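Local coordinates for Non-structural protein NS1 (Murine minute virus, PDB 4R94) that nicks DNA at the viral replication origin with its N-terminal endonuclease domain and, through a separate helicase domain, helps initiate and direct viral DNA replication, at residues L59-W67 with K84-K95. Sequence-based numbering, arbitrary orientation.
Sequences LQRGAETTW and KKQVFIFDSLVK
The ring of Phe88 has Glu64 CA over the centre of one face and Lys84 O nearer the rim of the other; the water linking Glu64 OE2 and Lys85 NZ lies in plane at its edge. That edge also turns toward the face of the Trp67 indole, an offset edge-to-face pair with planes at 66° and Phe88 CZ 3.5 Å from Trp67 CB. Lys84, bent at chi3 (54°), lays its methylene chain across the indole, Lys84 CE 3.3 Å from Trp67 NE1, and Lys216 adds a cation-pi contact. Phe88 is a knob among Gln60, Ala63, Glu64 and Trp67; Gln60 likewise among Lys85, Phe88, Ile89 and Ser92. Gln60 NE2 donates to Glu64 OE2 (3.2 Å, 164°) and is hydrogen-bonded to Glu50 OE1, fixing the amide rotation; OE1 takes a water shared with Ser92 OG. Another water bridges Leu59 O and Asp91 OD2, which also forms a salt bridge with Lys95 NZ (3.0 Å), itself hydrogen-bonded to Ser231; Asp91 OD1 bonds His118. Ala63 CB packs on Phe88 CD1 and Asp91; the axes of 59-67 and 84-95 approach to 7.9 Å. This is knobs-into-holes packing of helices 54-70 and 81-104 against the nickase sheet, whose strands 112-121 and 125-134 carry the magnesium ligands.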
loop_
_atom_site.group_PDB
_atom_site.type_symbol
_atom_site.label_atom_id
_atom_site.label_comp_id
_atom_site.label_asym_id
_atom_site.label_seq_id
_atom_site.Cartn_x
_atom_site.Cartn_y
_atom_site.Cartn_z
ATOM N N LEU A 59 3.854 7.770 -11.285
ATOM C CA LEU A 59 3.827 6.818 -10.172
ATOM C C LEU A 59 3.630 5.396 -10.678
ATOM O O LEU A 59 4.271 4.456 -10.173
ATOM C CB LEU A 59 2.733 7.188 -9.164
ATOM C CG LEU A 59 3.066 8.417 -8.315
ATOM C CD1 LEU A 59 1.844 8.930 -7.578
ATOM C CD2 LEU A 59 4.189 8.088 -7.332
ATOM N N GLN A 60 2.757 5.222 -11.667
ATOM C CA GLN A 60 2.544 3.887 -12.208
ATOM C C GLN A 60 3.817 3.381 -12.892
ATOM O O GLN A 60 4.176 2.216 -12.752
ATOM C CB GLN A 60 1.362 3.858 -13.171
ATOM C CG GLN A 60 0.949 2.440 -13.572
ATOM C CD GLN A 60 -0.123 2.427 -14.638
ATOM O OE1 GLN A 60 -1.165 3.064 -14.489
ATOM N NE2 GLN A 60 0.125 1.696 -15.723
ATOM N N ARG A 61 4.520 4.257 -13.607
ATOM C CA ARG A 61 5.803 3.845 -14.179
ATOM C C ARG A 61 6.790 3.401 -13.092
ATOM O O ARG A 61 7.501 2.417 -13.271
ATOM C CB ARG A 61 6.411 4.959 -15.036
ATOM C CG ARG A 61 5.749 5.058 -16.408
ATOM C CD ARG A 61 6.531 5.958 -17.357
ATOM N NE ARG A 61 6.494 7.341 -16.914
ATOM C CZ ARG A 61 5.610 8.231 -17.349
ATOM N NH1 ARG A 61 4.706 7.875 -18.255
ATOM N NH2 ARG A 61 5.632 9.473 -16.884
ATOM N N GLY A 62 6.818 4.110 -11.968
ATOM C CA GLY A 62 7.636 3.704 -10.842
ATOM C C GLY A 62 7.301 2.307 -10.339
ATOM O O GLY A 62 8.192 1.525 -10.031
ATOM N N ALA A 63 6.018 1.980 -10.275
ATOM C CA ALA A 63 5.611 0.649 -9.805
ATOM C C ALA A 63 6.065 -0.449 -10.769
ATOM O O ALA A 63 6.540 -1.506 -10.349
ATOM C CB ALA A 63 4.087 0.589 -9.619
ATOM N N GLU A 64 5.888 -0.188 -12.066
ATOM C CA GLU A 64 6.310 -1.108 -13.116
ATOM C C GLU A 64 7.790 -1.411 -13.019
ATOM O O GLU A 64 8.195 -2.564 -13.060
ATOM C CB GLU A 64 5.990 -0.519 -14.502
ATOM C CG GLU A 64 4.506 -0.435 -14.802
ATOM C CD GLU A 64 4.196 0.508 -15.962
ATOM O OE1 GLU A 64 5.108 1.234 -16.409
ATOM O OE2 GLU A 64 3.032 0.538 -16.393
ATOM N N THR A 65 8.601 -0.372 -12.884
ATOM C CA THR A 65 10.048 -0.569 -12.863
ATOM C C THR A 65 10.496 -1.215 -11.555
ATOM O O THR A 65 11.422 -1.998 -11.536
ATOM C CB THR A 65 10.775 0.760 -13.122
ATOM O OG1 THR A 65 10.513 1.143 -14.479
ATOM C CG2 THR A 65 12.281 0.619 -12.956
ATOM N N THR A 66 9.797 -0.920 -10.467
ATOM C CA THR A 66 10.069 -1.595 -9.203
ATOM C C THR A 66 9.804 -3.092 -9.332
ATOM O O THR A 66 10.610 -3.915 -8.874
ATOM C CB THR A 66 9.227 -0.990 -8.067
ATOM O OG1 THR A 66 9.675 0.349 -7.819
ATOM C CG2 THR A 66 9.363 -1.809 -6.792
ATOM N N TRP A 67 8.685 -3.448 -9.961
ATOM C CA TRP A 67 8.398 -4.850 -10.242
ATOM C C TRP A 67 9.489 -5.464 -11.112
ATOM O O TRP A 67 10.005 -6.547 -10.823
ATOM C CB TRP A 67 7.033 -5.009 -10.920
ATOM C CG TRP A 67 6.735 -6.434 -11.319
ATOM C CD1 TRP A 67 7.120 -7.057 -12.475
ATOM C CD2 TRP A 67 6.005 -7.416 -10.562
ATOM N NE1 TRP A 67 6.676 -8.361 -12.483
ATOM C CE2 TRP A 67 5.989 -8.604 -11.323
ATOM C CE3 TRP A 67 5.369 -7.405 -9.313
ATOM C CZ2 TRP A 67 5.354 -9.770 -10.884
ATOM C CZ3 TRP A 67 4.740 -8.570 -8.874
ATOM C CH2 TRP A 67 4.739 -9.734 -9.659
ATOM N N LYS A 84 -1.010 -8.014 -12.215
ATOM C CA LYS A 84 0.113 -7.081 -12.183
ATOM C C LYS A 84 -0.319 -5.666 -12.550
ATOM O O LYS A 84 0.029 -4.702 -11.871
ATOM C CB LYS A 84 1.226 -7.544 -13.127
ATOM C CG LYS A 84 2.039 -8.722 -12.580
ATOM C CD LYS A 84 2.976 -9.308 -13.645
ATOM C CE LYS A 84 3.874 -8.243 -14.252
ATOM N NZ LYS A 84 4.688 -8.769 -15.397
ATOM N N LYS A 85 -1.078 -5.539 -13.628
ATOM C CA LYS A 85 -1.546 -4.227 -14.044
ATOM C C LYS A 85 -2.354 -3.540 -12.950
ATOM O O LYS A 85 -2.161 -2.350 -12.677
ATOM C CB LYS A 85 -2.392 -4.333 -15.304
ATOM C CG LYS A 85 -2.646 -2.985 -15.949
ATOM C CD LYS A 85 -2.778 -3.135 -17.446
ATOM C CE LYS A 85 -2.449 -1.836 -18.166
ATOM N NZ LYS A 85 -0.990 -1.540 -18.218
ATOM N N GLN A 86 -3.260 -4.280 -12.328
ATOM C CA GLN A 86 -4.099 -3.659 -11.312
ATOM C C GLN A 86 -3.272 -3.256 -10.100
ATOM O O GLN A 86 -3.522 -2.192 -9.505
ATOM C CB GLN A 86 -5.247 -4.583 -10.911
ATOM C CG GLN A 86 -6.171 -3.989 -9.835
ATOM C CD GLN A 86 -6.996 -2.822 -10.357
ATOM O OE1 GLN A 86 -8.118 -3.015 -10.829
ATOM N NE2 GLN A 86 -6.440 -1.603 -10.280
ATOM N N VAL A 87 -2.300 -4.087 -9.726
ATOM C CA VAL A 87 -1.449 -3.752 -8.570
ATOM C C VAL A 87 -0.628 -2.486 -8.866
ATOM O O VAL A 87 -0.468 -1.623 -7.992
ATOM C CB VAL A 87 -0.523 -4.909 -8.195
ATOM C CG1 VAL A 87 0.540 -4.451 -7.206
ATOM C CG2 VAL A 87 -1.342 -6.055 -7.595
ATOM N N PHE A 88 -0.136 -2.353 -10.098
ATOM C CA PHE A 88 0.620 -1.154 -10.476
ATOM C C PHE A 88 -0.257 0.095 -10.400
ATOM O O PHE A 88 0.159 1.139 -9.884
ATOM C CB PHE A 88 1.194 -1.271 -11.893
ATOM C CG PHE A 88 2.135 -2.421 -12.069
ATOM C CD1 PHE A 88 2.780 -2.982 -10.970
ATOM C CD2 PHE A 88 2.370 -2.945 -13.329
ATOM C CE1 PHE A 88 3.645 -4.048 -11.134
ATOM C CE2 PHE A 88 3.239 -4.010 -13.498
ATOM C CZ PHE A 88 3.871 -4.559 -12.404
ATOM N N ILE A 89 -1.472 -0.016 -10.928
ATOM C CA ILE A 89 -2.435 1.061 -10.815
ATOM C C ILE A 89 -2.711 1.383 -9.343
ATOM O O ILE A 89 -2.679 2.534 -8.964
ATOM C CB ILE A 89 -3.739 0.720 -11.546
ATOM C CG1 ILE A 89 -3.471 0.728 -13.063
ATOM C CG2 ILE A 89 -4.841 1.718 -11.173
ATOM C CD1 ILE A 89 -4.616 0.200 -13.902
ATOM N N PHE A 90 -2.971 0.377 -8.514
ATOM C CA PHE A 90 -3.268 0.678 -7.111
ATOM C C PHE A 90 -2.073 1.334 -6.415
ATOM O O PHE A 90 -2.254 2.206 -5.566
ATOM C CB PHE A 90 -3.687 -0.581 -6.356
ATOM C CG PHE A 90 -5.100 -1.013 -6.611
ATOM C CD1 PHE A 90 -6.101 -0.088 -6.917
ATOM C CD2 PHE A 90 -5.439 -2.358 -6.526
ATOM C CE1 PHE A 90 -7.420 -0.507 -7.141
ATOM C CE2 PHE A 90 -6.750 -2.768 -6.729
ATOM C CZ PHE A 90 -7.736 -1.849 -7.042
ATOM N N ASP A 91 -0.854 0.938 -6.781
ATOM C CA ASP A 91 0.329 1.563 -6.169
ATOM C C ASP A 91 0.315 3.054 -6.455
ATOM O O ASP A 91 0.518 3.868 -5.551
ATOM C CB ASP A 91 1.622 0.926 -6.685
ATOM C CG ASP A 91 2.818 1.244 -5.805
ATOM O OD1 ASP A 91 2.786 0.877 -4.610
ATOM O OD2 ASP A 91 3.780 1.868 -6.315
ATOM N N SER A 92 0.009 3.417 -7.700
ATOM C CA SER A 92 -0.056 4.837 -8.040
ATOM C C SER A 92 -1.182 5.551 -7.289
ATOM O O SER A 92 -0.984 6.672 -6.835
ATOM C CB SER A 92 -0.199 5.052 -9.575
ATOM O OG SER A 92 -1.486 4.710 -10.079
ATOM N N LEU A 93 -2.351 4.915 -7.155
ATOM C CA LEU A 93 -3.487 5.543 -6.485
ATOM C C LEU A 93 -3.279 5.709 -4.976
ATOM O O LEU A 93 -3.655 6.751 -4.406
ATOM C CB LEU A 93 -4.774 4.746 -6.736
ATOM C CG LEU A 93 -5.254 4.692 -8.193
ATOM C CD1 LEU A 93 -6.515 3.848 -8.239
ATOM C CD2 LEU A 93 -5.502 6.090 -8.790
ATOM N N VAL A 94 -2.728 4.679 -4.336
ATOM C CA VAL A 94 -2.402 4.754 -2.920
ATOM C C VAL A 94 -1.458 5.926 -2.657
ATOM O O VAL A 94 -1.714 6.769 -1.779
ATOM C CB VAL A 94 -1.773 3.443 -2.427
ATOM C CG1 VAL A 94 -1.226 3.618 -1.005
ATOM C CG2 VAL A 94 -2.829 2.324 -2.451
ATOM N N LYS A 95 -0.389 6.001 -3.446
ATOM C CA LYS A 95 0.585 7.064 -3.256
ATOM C C LYS A 95 -0.004 8.434 -3.559
ATOM O O LYS A 95 0.298 9.391 -2.844
ATOM C CB LYS A 95 1.827 6.787 -4.094
ATOM C CG LYS A 95 2.588 5.610 -3.513
ATOM C CD LYS A 95 3.735 5.143 -4.359
ATOM C CE LYS A 95 4.439 3.995 -3.622
ATOM N NZ LYS A 95 5.559 3.440 -4.434
HETATM O O HOH W 1 4.510 4.074 -7.591
HETATM O O HOH W 2 -2.335 4.733 -12.852
HETATM O O HOH W 3 1.141 -1.927 -16.598
#